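Local coordinates for HAD hydrolase, family IA, variant 3 (Entamoeba histolytica, PDB 6W04), which probably acts as a magnesium-dependent hydrolase of the haloacid dehalogenase superfamily, with no specific substrate established, at residues D7-G10 and T11-D15; T78-K82 and S83-L87. All blocks are in the same frame, centred on the assembly; numbering follows the deposited sequence.

Contact 1. Residues D7-G10 and T11-D15. With MG (magnesium ion), chain B.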
# COMPACT_ATOMS: atom_id res chain seq x y z
N ASP A 7 2.00 -3.84 -3.24
CA ASP A 7 1.56 -2.61 -2.57
C ASP A 7 2.72 -2.03 -1.78
O ASP A 7 3.66 -2.75 -1.43
CB ASP A 7 0.40 -2.92 -1.64
CG ASP A 7 -0.11 -1.70 -0.91
OD1 ASP A 7 -0.33 -0.65 -1.56
OD2 ASP A 7 -0.32 -1.80 0.32
N PHE A 8 2.67 -0.73 -1.48
CA PHE A 8 3.80 -0.14 -0.78
C PHE A 8 3.49 0.14 0.69
O PHE A 8 4.04 -0.53 1.57
CB PHE A 8 4.31 1.10 -1.50
CG PHE A 8 5.66 1.54 -1.01
CD1 PHE A 8 6.81 0.93 -1.48
CD2 PHE A 8 5.76 2.49 -0.00
CE1 PHE A 8 8.06 1.29 -1.00
CE2 PHE A 8 7.00 2.87 0.48
CZ PHE A 8 8.15 2.26 -0.02
N ASN A 9 2.61 1.11 0.99
CA ASN A 9 2.32 1.47 2.38
C ASN A 9 1.66 0.32 3.12
O ASN A 9 0.63 -0.21 2.69
CB ASN A 9 1.40 2.69 2.41
CG ASN A 9 1.99 3.86 1.65
OD1 ASN A 9 1.61 4.14 0.51
ND2 ASN A 9 2.96 4.51 2.26
N GLY A 10 2.24 -0.05 4.26
CA GLY A 10 1.71 -1.14 5.07
C GLY A 10 2.12 -2.51 4.59
O GLY A 10 1.90 -3.49 5.31
N THR A 11 2.74 -2.60 3.42
CA THR A 11 3.15 -3.86 2.82
C THR A 11 4.67 -3.93 2.69
O THR A 11 5.29 -4.83 3.26
CB THR A 11 2.45 -4.01 1.45
OG1 THR A 11 1.03 -4.16 1.64
CG2 THR A 11 2.99 -5.23 0.68
N LEU A 12 5.29 -3.00 1.95
CA LEU A 12 6.74 -2.96 1.85
C LEU A 12 7.39 -2.16 2.97
O LEU A 12 8.56 -2.41 3.30
CB LEU A 12 7.17 -2.39 0.49
CG LEU A 12 7.09 -3.39 -0.67
CD1 LEU A 12 7.38 -2.72 -2.00
CD2 LEU A 12 8.06 -4.59 -0.44
N ILE A 13 6.69 -1.19 3.55
CA ILE A 13 7.13 -0.54 4.78
C ILE A 13 5.97 -0.55 5.78
O ILE A 13 4.81 -0.41 5.40
CB ILE A 13 7.63 0.91 4.53
CG1 ILE A 13 6.53 1.81 3.95
CG2 ILE A 13 8.86 0.91 3.61
CD1 ILE A 13 6.97 3.33 3.90
N PHE A 14 6.28 -0.74 7.07
CA PHE A 14 5.23 -0.80 8.08
C PHE A 14 5.06 0.61 8.64
O PHE A 14 5.53 0.94 9.73
CB PHE A 14 5.55 -1.83 9.17
CG PHE A 14 5.42 -3.28 8.72
CD1 PHE A 14 5.41 -3.61 7.37
CD2 PHE A 14 5.28 -4.30 9.66
CE1 PHE A 14 5.29 -4.95 6.95
CE2 PHE A 14 5.16 -5.64 9.25
CZ PHE A 14 5.17 -5.96 7.89
N ASP A 15 4.39 1.47 7.86
CA ASP A 15 4.27 2.89 8.20
C ASP A 15 2.90 3.26 8.75
O ASP A 15 2.62 4.44 8.94
CB ASP A 15 4.60 3.76 6.98
CG ASP A 15 3.65 3.50 5.79
OD1 ASP A 15 3.00 2.44 5.73
OD2 ASP A 15 3.57 4.38 4.90
MG MG B . -1.22 -0.74 1.83
O HOH W 1 -3.01 -1.28 0.80
O HOH W 2 -2.00 0.14 3.70
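Asn9 and Asp15 meet through their side chains: Asn9 ND2 gives a fairly straight bond of 2.7 Å to Asp15 OD2, arriving on the syn side of the carboxylate, with amide and carboxylate planes nearly coplanar (13° apart). This Asp-Phe-Asn-Gly-Thr stretch is the first signature motif of the HAD fold, the tight loop leaving strand 3-7. Asp15 CG sits between its own backbone N and carbonyl carbon (chi1 61°), which swings the carboxylate back over the loop; Asp15 OD1 then takes a weak bond from Gly10 N, while OD2 is also hydrogen-bonded by Tyr76 and His19. The other end of the Asn9 amide, OD1, is held by Ser111.

The magnesium ion is bound by Asp7 OD2 at 2.1 Å and by the backbone oxygen of Asn9, together with two waters; Asp169 is a further protein ligand. Thr11 OG1 lies 3.0 Å from Asp7 OD2 and within hydrogen-bonding reach of Asp169, beside the two metal-bound carboxylates. Asp7 OD1 is not a ligand and instead forms a salt bridge with Lys144, which probably helps fix the carboxylate's rotation.

Phe8 O gathers the returning chain. Leu12 N bonds to Phe8 O at 2.8 Å, in the carbonyl plane and on a lone pair; Thr11 N comes from above that plane, and Ile13 N adds a long, weak bond. A second weak backbone bond runs from Gly10 N to Ile13 O, so Gly10 N serves both Ile13 O and Asp15 OD1.

Packing surrounds the Phe8 ring, which stacks on Phe119 of helix 113-123. From the loop itself, Leu12 CD1 reaches Phe8 CD1 at 3.7 Å, and on the other side of the ring's long axis Ile13 CD1, approaching obliquely, comes within 3.5 Å of Phe8 CE2.

Contact 2. Residues T78-K82 and S83-L87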
# COMPACT_ATOMS: atom_id res chain seq x y z
N THR A 78 7.93 14.29 5.87
CA THR A 78 9.03 14.80 6.67
C THR A 78 9.41 13.80 7.76
O THR A 78 10.60 13.50 7.96
CB THR A 78 8.61 16.14 7.27
OG1 THR A 78 8.37 17.05 6.19
CG2 THR A 78 9.69 16.69 8.16
N MET A 79 8.41 13.25 8.44
CA MET A 79 8.66 12.25 9.48
C MET A 79 9.25 10.96 8.90
O MET A 79 10.21 10.40 9.45
CB MET A 79 7.36 11.94 10.23
CG MET A 79 6.77 13.18 10.96
SD MET A 79 7.76 13.73 12.41
CE MET A 79 7.89 12.17 13.31
N LEU A 80 8.68 10.47 7.79
CA LEU A 80 9.18 9.27 7.15
C LEU A 80 10.66 9.42 6.76
O LEU A 80 11.47 8.52 7.02
CB LEU A 80 8.34 8.92 5.91
CG LEU A 80 8.86 7.64 5.23
CD1 LEU A 80 8.59 6.45 6.19
CD2 LEU A 80 8.17 7.40 3.91
N MET A 81 11.02 10.56 6.15
CA MET A 81 12.41 10.77 5.74
C MET A 81 13.36 10.70 6.92
O MET A 81 14.46 10.15 6.81
CB MET A 81 12.55 12.11 5.03
CG MET A 81 12.49 12.02 3.53
SD MET A 81 13.90 11.12 2.87
CE MET A 81 13.74 11.52 1.14
N LYS A 82 12.99 11.28 8.06
CA LYS A 82 13.95 11.22 9.16
C LYS A 82 13.79 9.96 10.02
O LYS A 82 14.69 9.68 10.82
CB LYS A 82 13.88 12.47 10.05
CG LYS A 82 12.55 12.77 10.70
CD LYS A 82 12.65 14.15 11.38
CE LYS A 82 11.28 14.67 11.78
NZ LYS A 82 11.36 15.92 12.58
N SER A 83 12.73 9.19 9.81
CA SER A 83 12.53 7.93 10.52
C SER A 83 13.54 6.88 10.04
O SER A 83 14.28 7.07 9.07
CB SER A 83 11.11 7.40 10.28
OG SER A 83 11.06 6.78 9.00
N ASP A 84 13.59 5.74 10.76
CA ASP A 84 14.43 4.62 10.33
C ASP A 84 13.56 3.45 9.88
O ASP A 84 13.99 2.30 9.91
CB ASP A 84 15.42 4.20 11.42
CG ASP A 84 14.73 3.60 12.65
OD1 ASP A 84 13.49 3.48 12.67
OD2 ASP A 84 15.45 3.26 13.62
N ILE A 85 12.33 3.73 9.48
CA ILE A 85 11.48 2.68 8.92
C ILE A 85 12.16 2.12 7.68
O ILE A 85 12.52 2.87 6.76
CB ILE A 85 10.10 3.24 8.60
CG1 ILE A 85 9.43 3.70 9.89
CG2 ILE A 85 9.26 2.20 7.83
CD1 ILE A 85 8.21 4.61 9.62
N LYS A 86 12.37 0.81 7.66
CA LYS A 86 13.09 0.12 6.59
C LYS A 86 12.12 -0.68 5.74
O LYS A 86 10.98 -0.96 6.15
CB LYS A 86 14.16 -0.81 7.17
CG LYS A 86 15.28 -0.11 7.91
CD LYS A 86 16.19 -1.10 8.62
CE LYS A 86 17.27 -0.37 9.40
NZ LYS A 86 16.68 0.60 10.38
N LEU A 87 12.58 -1.08 4.55
CA LEU A 87 11.82 -2.04 3.77
C LEU A 87 11.63 -3.32 4.57
O LEU A 87 12.54 -3.76 5.28
CB LEU A 87 12.52 -2.33 2.45
CG LEU A 87 12.47 -1.25 1.38
CD1 LEU A 87 13.34 -1.65 0.20
CD2 LEU A 87 11.05 -0.98 0.92
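Ser83 turns its hydroxyl back onto the helix: Ser83 OG donates to Leu80 O at 2.7 Å, somewhat tilted from the carbonyl plane. With OG lying between the serine's own backbone N and carbonyl carbon (chi1 79°), the hydroxyl can also accept a weak bond from Ile85 N, 3.3 Å from Ser83 OG, in the manner of an ST turn, so that one oxygen joins the last helical turn to the departing chain.

The backbone bonds are poorer. Ser83 N is shared between Met79 O at 2.8 Å and Leu80 O at 3.1 Å, both weak and strongly bent, as the helical pattern runs out. Ser83 is the first residue beyond helix 62-82 to abandon helical angles, and here the chain passes from the helical cap of this HAD protein back towards its core domain. Lys122 of helix 113-123 bonds to the Met81 and Ser83 carbonyl oxygens.

Apolar contact is slight. Leu80 CD1 and Ile85 CD1 approach to 3.9 Å, their side chains at about a right angle, with Leu18 touching both. Farther along, Lys86 folds back so that NZ donates to a lone pair of Asp84 O at 3.2 Å.

From the N terminus, strand 3-7 runs straight into contact 1, a small loop that is complete before helix 16-31 begins. The chain then travels through four helices of the cap, and contact 2 marks its return at the end of helix 62-82, ahead of helix 91-100. The two contacts therefore follow in series and neither encloses the other, yet they meet in space with centres about 12 Å apart. Ile13 packs against Ile85 and Leu87 (Ile13 CB to Ile85 CG2 is 3.9 Å), and Leu12 shares a backbone hydrogen bond with Cys88. Outgoing and returning connections between core and cap are thus laid against each other.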